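Local coordinates for type II restriction enzyme ngomi (Neisseria gonorrhoeae, PDB 1FIU), which recognises the double-stranded DNA sequence 5'-GCCGGC-3' as a homotetramer and cleaves it after the first G in a magnesium-dependent reaction, at residues I[10-15]-I[67-72]. Residues are numbered along the deposited sequence; the frame is centred on the assembly and turned at random.
Sequences RIFHKK and NAFEAI
Phe12 and Ile72 bring two nearly antiparallel helical segments together, their axes 10.7 Å apart at closest approach with 158° between their N-to-C directions, and the CA of Phe12 lies 6.7 Å from the CA of Ile72. Ile72 directs its CB at segment 10-15 and makes most of the contact. The CG2 methyl, anti to the backbone N, lies 3.6 Å from Phe12 CD1, meets the ring obliquely and also flanks Lys15 CB. The other branch runs to Lys15, where Ile72 CD1 lies against the backbone O and sits 3.9 Å from Lys15 CB. Phe12 does not point its CB straight across; with CG anti to the backbone N (chi1 164°) its ring is carried toward helix 62-81, and Phe12 CZ comes to 4.2 Å from Phe69 CE1. These rings are set obliquely and touch as apolar groups. The extended methylene chain of Lys15 carries NZ to a salt bridge with Glu75, one turn past Ile72 on helix 62-81. A water whose O is 3.1 Å from Ile72 O donates to it and accepts a weak bond from Lys15 NZ, lying at the edge of the Phe12 ring in its plane. Phe69 continues inward: it packs against Cys186, a magnesium ligand, and meets Trp188 edge to face. No direct hydrogen bond joins the two segments, so their cohesion is mainly apolar, with polar links at the Lys15 margin; helix 4-18 thus packs on helix 62-81 beside the magnesium site of this PDDEXK-clan nuclease, since Phe69 contacts both Phe12 and the metal ligand Cys186.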
# COMPACT_ATOMS: atom_id res chain seq x y z
N ARG I 10 27.24 -3.44 -26.72
CA ARG I 10 27.87 -4.59 -27.37
C ARG I 10 28.84 -5.29 -26.44
O ARG I 10 28.93 -6.51 -26.43
CB ARG I 10 28.56 -4.13 -28.67
CG ARG I 10 27.54 -3.58 -29.65
CD ARG I 10 28.11 -3.18 -31.01
NE ARG I 10 27.05 -2.61 -31.85
CZ ARG I 10 27.17 -2.38 -33.15
NH1 ARG I 10 28.31 -2.66 -33.78
NH2 ARG I 10 26.15 -1.86 -33.83
N ILE I 11 29.56 -4.51 -25.64
CA ILE I 11 30.49 -5.08 -24.68
C ILE I 11 29.72 -5.93 -23.67
O ILE I 11 30.18 -6.99 -23.26
CB ILE I 11 31.28 -3.96 -23.96
CG1 ILE I 11 32.27 -3.32 -24.96
CG2 ILE I 11 31.99 -4.50 -22.73
CD1 ILE I 11 32.94 -2.06 -24.44
N PHE I 12 28.56 -5.44 -23.26
CA PHE I 12 27.69 -6.14 -22.32
C PHE I 12 27.31 -7.52 -22.92
O PHE I 12 27.44 -8.56 -22.27
CB PHE I 12 26.47 -5.24 -22.07
CG PHE I 12 25.28 -5.91 -21.44
CD1 PHE I 12 25.26 -6.21 -20.08
CD2 PHE I 12 24.15 -6.17 -22.20
CE1 PHE I 12 24.12 -6.76 -19.47
CE2 PHE I 12 22.99 -6.72 -21.61
CZ PHE I 12 22.99 -7.01 -20.24
N HIS I 13 26.85 -7.52 -24.17
CA HIS I 13 26.48 -8.79 -24.81
C HIS I 13 27.68 -9.72 -24.95
O HIS I 13 27.57 -10.93 -24.73
CB HIS I 13 25.86 -8.52 -26.18
CG HIS I 13 24.48 -7.95 -26.12
ND1 HIS I 13 23.93 -7.22 -27.14
CD2 HIS I 13 23.54 -8.02 -25.15
CE1 HIS I 13 22.70 -6.86 -26.81
NE2 HIS I 13 22.44 -7.34 -25.60
N LYS I 14 28.82 -9.15 -25.31
CA LYS I 14 30.03 -9.95 -25.49
C LYS I 14 30.45 -10.67 -24.21
O LYS I 14 30.92 -11.80 -24.26
CB LYS I 14 31.17 -9.08 -26.02
CG LYS I 14 32.41 -9.86 -26.44
CD LYS I 14 33.41 -8.94 -27.12
CE LYS I 14 34.65 -9.71 -27.60
NZ LYS I 14 35.49 -10.20 -26.46
N LYS I 15 30.28 -10.03 -23.06
CA LYS I 15 30.62 -10.69 -21.81
C LYS I 15 29.70 -11.88 -21.56
O LYS I 15 30.13 -12.92 -21.03
CB LYS I 15 30.52 -9.70 -20.65
CG LYS I 15 31.54 -8.57 -20.72
CD LYS I 15 31.40 -7.65 -19.50
CE LYS I 15 32.43 -6.52 -19.53
NZ LYS I 15 32.19 -5.57 -18.39
N ASN I 67 24.13 -15.33 -10.88
CA ASN I 67 25.21 -14.49 -10.35
C ASN I 67 25.99 -13.73 -11.43
O ASN I 67 26.29 -12.54 -11.30
CB ASN I 67 26.16 -15.36 -9.52
CG ASN I 67 27.35 -14.59 -8.99
OD1 ASN I 67 28.49 -14.82 -9.41
ND2 ASN I 67 27.09 -13.67 -8.07
N ALA I 68 26.33 -14.43 -12.52
CA ALA I 68 27.09 -13.80 -13.59
C ALA I 68 26.30 -12.69 -14.26
O ALA I 68 26.86 -11.67 -14.63
CB ALA I 68 27.53 -14.87 -14.64
N PHE I 69 24.99 -12.88 -14.40
CA PHE I 69 24.16 -11.86 -15.04
C PHE I 69 24.16 -10.60 -14.16
O PHE I 69 24.23 -9.49 -14.67
CB PHE I 69 22.72 -12.39 -15.25
CG PHE I 69 21.82 -11.45 -16.03
CD1 PHE I 69 22.16 -11.00 -17.31
CD2 PHE I 69 20.60 -11.02 -15.47
CE1 PHE I 69 21.33 -10.15 -18.02
CE2 PHE I 69 19.75 -10.15 -16.19
CZ PHE I 69 20.12 -9.72 -17.46
N GLU I 70 24.10 -10.78 -12.84
CA GLU I 70 24.13 -9.64 -11.94
C GLU I 70 25.45 -8.89 -12.12
O GLU I 70 25.48 -7.67 -12.25
CB GLU I 70 24.03 -10.06 -10.47
CG GLU I 70 22.67 -10.58 -10.03
CD GLU I 70 22.66 -11.04 -8.58
OE1 GLU I 70 23.69 -10.88 -7.89
OE2 GLU I 70 21.61 -11.57 -8.13
N ALA I 71 26.55 -9.64 -12.12
CA ALA I 71 27.86 -9.01 -12.24
C ALA I 71 28.04 -8.23 -13.54
O ALA I 71 28.51 -7.09 -13.55
CB ALA I 71 28.96 -10.07 -12.10
N ILE I 72 27.64 -8.85 -14.66
CA ILE I 72 27.77 -8.21 -15.96
C ILE I 72 26.84 -6.99 -16.08
O ILE I 72 27.22 -5.98 -16.67
CB ILE I 72 27.52 -9.26 -17.06
CG1 ILE I 72 28.70 -10.25 -17.01
CG2 ILE I 72 27.40 -8.61 -18.41
CD1 ILE I 72 28.52 -11.54 -17.83
O HOH W 1 28.90 -5.29 -19.13